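Local coordinates for enterobactin biosynthesis protein YbdZ (PDB 5JA1) that supports the adenylation of amino acids in non-ribosomal peptide biosynthesis, aiding the catalytic function of EntF on the way to the siderophore enterobactin, at residues F16-N21 with Q44-A49. Residues are numbered along the deposited sequence; the frame is centred on the assembly and turned at random.
Sequences FYILRN and QPQSQA
F16 O is met by two backbone groups of 44-49, the N-H of Q46 and the CA-H of P45. Q46 N gives it a hydrogen bond of 3.0 Å, with 159° at the hydrogen, although the donor stands above the carbonyl plane. P45 CA adds a CA-H...O contact to F16 O at 3.2 Å. The return bond, F16 N to Q46 O, measures 3.1 Å and lies in the carbonyl plane. These reciprocal bonds define F16 and Q46 as an antiparallel hydrogen-bonded pair. Within the MbtH-like fold, a three-stranded antiparallel sheet with a helix against it, strand 16-20 is central, flanked by 26-30 and 40-42. Strand 16-20 bonds V42 of 40-42 through I18, whereas the F16-Q46 pair comes after the chain has turned its corner at P45, just before S47 takes the N-cap position of helix 48-58. At that corner P45 packs on Y17: its CG sits 3.8 Å from the ring centroid and 13° off the ring normal, a CH-pi contact over one face. Y17 CG lies anti to its own carbonyl carbon (chi1 -62°), bringing the ring alongside the proline, with CE1 3.6 Å from P45 CD. Replacing Y17 by an alanine takes this ring away and would probably leave P45 without its aromatic partner, opening a gap beside the corner. On the face it shares with Q46, the F16 ring meets the Q48 side chain obliquely and also touches C51 of the helix.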
loop_
_atom_site.group_PDB
_atom_site.type_symbol
_atom_site.label_atom_id
_atom_site.label_comp_id
_atom_site.label_asym_id
_atom_site.label_seq_id
_atom_site.Cartn_x
_atom_site.Cartn_y
_atom_site.Cartn_z
ATOM N N PHE B 16 -27.760 -14.128 -4.750
ATOM C CA PHE B 16 -26.579 -14.963 -4.923
ATOM C C PHE B 16 -26.954 -16.435 -4.915
ATOM O O PHE B 16 -27.672 -16.891 -4.021
ATOM C CB PHE B 16 -25.550 -14.693 -3.818
ATOM C CG PHE B 16 -25.005 -13.297 -3.826
ATOM C CD1 PHE B 16 -23.921 -12.968 -4.622
ATOM C CD2 PHE B 16 -25.573 -12.313 -3.034
ATOM C CE1 PHE B 16 -23.413 -11.679 -4.630
ATOM C CE2 PHE B 16 -25.071 -11.026 -3.038
ATOM C CZ PHE B 16 -23.990 -10.708 -3.835
ATOM N N TYR B 17 -26.460 -17.171 -5.909
ATOM C CA TYR B 17 -26.439 -18.620 -5.820
ATOM C C TYR B 17 -25.483 -19.055 -4.714
ATOM O O TYR B 17 -24.639 -18.287 -4.244
ATOM C CB TYR B 17 -25.980 -19.253 -7.136
ATOM C CG TYR B 17 -26.843 -18.989 -8.347
ATOM C CD1 TYR B 17 -27.884 -19.846 -8.681
ATOM C CD2 TYR B 17 -26.590 -17.909 -9.182
ATOM C CE1 TYR B 17 -28.665 -19.620 -9.797
ATOM C CE2 TYR B 17 -27.367 -17.675 -10.302
ATOM C CZ TYR B 17 -28.403 -18.532 -10.605
ATOM O OH TYR B 17 -29.176 -18.300 -11.719
ATOM N N ILE B 18 -25.612 -20.313 -4.306
ATOM C CA ILE B 18 -24.629 -20.965 -3.451
ATOM C C ILE B 18 -24.160 -22.216 -4.176
ATOM O O ILE B 18 -24.950 -23.140 -4.409
ATOM C CB ILE B 18 -25.191 -21.300 -2.062
ATOM C CG1 ILE B 18 -25.688 -20.026 -1.376
ATOM C CG2 ILE B 18 -24.125 -21.976 -1.213
ATOM C CD1 ILE B 18 -26.076 -20.215 0.074
ATOM N N LEU B 19 -22.885 -22.236 -4.548
ATOM C CA LEU B 19 -22.306 -23.300 -5.351
ATOM C C LEU B 19 -21.401 -24.180 -4.497
ATOM O O LEU B 19 -20.989 -23.803 -3.397
ATOM C CB LEU B 19 -21.519 -22.721 -6.531
ATOM C CG LEU B 19 -22.211 -21.613 -7.333
ATOM C CD1 LEU B 19 -21.346 -21.196 -8.509
ATOM C CD2 LEU B 19 -23.592 -22.047 -7.805
ATOM N N ARG B 20 -21.092 -25.363 -5.023
ATOM C CA ARG B 20 -20.286 -26.337 -4.300
ATOM C C ARG B 20 -19.460 -27.142 -5.291
ATOM O O ARG B 20 -19.990 -27.607 -6.305
ATOM C CB ARG B 20 -21.167 -27.271 -3.464
ATOM C CG ARG B 20 -20.402 -28.346 -2.713
ATOM C CD ARG B 20 -21.349 -29.344 -2.069
ATOM N NE ARG B 20 -20.637 -30.330 -1.262
ATOM C CZ ARG B 20 -20.128 -31.462 -1.740
ATOM N NH1 ARG B 20 -20.250 -31.756 -3.027
ATOM N NH2 ARG B 20 -19.495 -32.300 -0.930
ATOM N N ASN B 21 -18.175 -27.311 -4.994
ATOM C CA ASN B 21 -17.270 -28.054 -5.853
ATOM C C ASN B 21 -17.137 -29.492 -5.352
ATOM O O ASN B 21 -17.854 -29.931 -4.447
ATOM C CB ASN B 21 -15.914 -27.345 -5.934
ATOM C CG ASN B 21 -15.283 -27.112 -4.570
ATOM O OD1 ASN B 21 -15.625 -27.768 -3.585
ATOM N ND2 ASN B 21 -14.348 -26.171 -4.510
ATOM N N GLN B 44 -30.819 -21.825 -4.689
ATOM C CA GLN B 44 -31.246 -20.814 -5.635
ATOM C C GLN B 44 -30.907 -19.430 -5.082
ATOM O O GLN B 44 -30.631 -19.285 -3.889
ATOM C CB GLN B 44 -32.742 -20.951 -5.907
ATOM C CG GLN B 44 -33.146 -22.313 -6.460
ATOM C CD GLN B 44 -32.438 -22.656 -7.763
ATOM O OE1 GLN B 44 -32.154 -21.779 -8.580
ATOM N NE2 GLN B 44 -32.150 -23.939 -7.960
ATOM N N PRO B 45 -30.894 -18.392 -5.941
ATOM C CA PRO B 45 -30.502 -17.050 -5.477
ATOM C C PRO B 45 -31.262 -16.557 -4.253
ATOM O O PRO B 45 -32.495 -16.487 -4.259
ATOM C CB PRO B 45 -30.788 -16.170 -6.699
ATOM C CG PRO B 45 -30.559 -17.079 -7.852
ATOM C CD PRO B 45 -31.053 -18.433 -7.408
ATOM N N GLN B 46 -30.524 -16.211 -3.199
ATOM C CA GLN B 46 -31.082 -15.728 -1.943
ATOM C C GLN B 46 -30.436 -14.395 -1.583
ATOM O O GLN B 46 -29.539 -13.905 -2.274
ATOM C CB GLN B 46 -30.870 -16.741 -0.813
ATOM C CG GLN B 46 -31.581 -18.066 -1.000
ATOM C CD GLN B 46 -31.109 -19.108 -0.007
ATOM O OE1 GLN B 46 -30.120 -18.903 0.699
ATOM N NE2 GLN B 46 -31.811 -20.233 0.054
ATOM N N SER B 47 -30.890 -13.815 -0.474
ATOM C CA SER B 47 -30.375 -12.537 -0.011
ATOM C C SER B 47 -28.976 -12.701 0.584
ATOM O O SER B 47 -28.477 -13.811 0.790
ATOM C CB SER B 47 -31.319 -11.925 1.024
ATOM O OG SER B 47 -30.770 -10.745 1.585
ATOM N N GLN B 48 -28.340 -11.559 0.862
ATOM C CA GLN B 48 -27.029 -11.573 1.502
ATOM C C GLN B 48 -27.105 -12.205 2.886
ATOM O O GLN B 48 -26.246 -13.012 3.257
ATOM C CB GLN B 48 -26.477 -10.150 1.590
ATOM C CG GLN B 48 -24.978 -10.071 1.812
ATOM C CD GLN B 48 -24.193 -10.165 0.518
ATOM O OE1 GLN B 48 -24.382 -9.360 -0.394
ATOM N NE2 GLN B 48 -23.309 -11.150 0.431
ATOM N N ALA B 49 -28.135 -11.856 3.660
ATOM C CA ALA B 49 -28.315 -12.429 4.987
ATOM C C ALA B 49 -28.942 -13.816 4.947
ATOM O O ALA B 49 -28.766 -14.587 5.895
ATOM C CB ALA B 49 -29.172 -11.501 5.852
#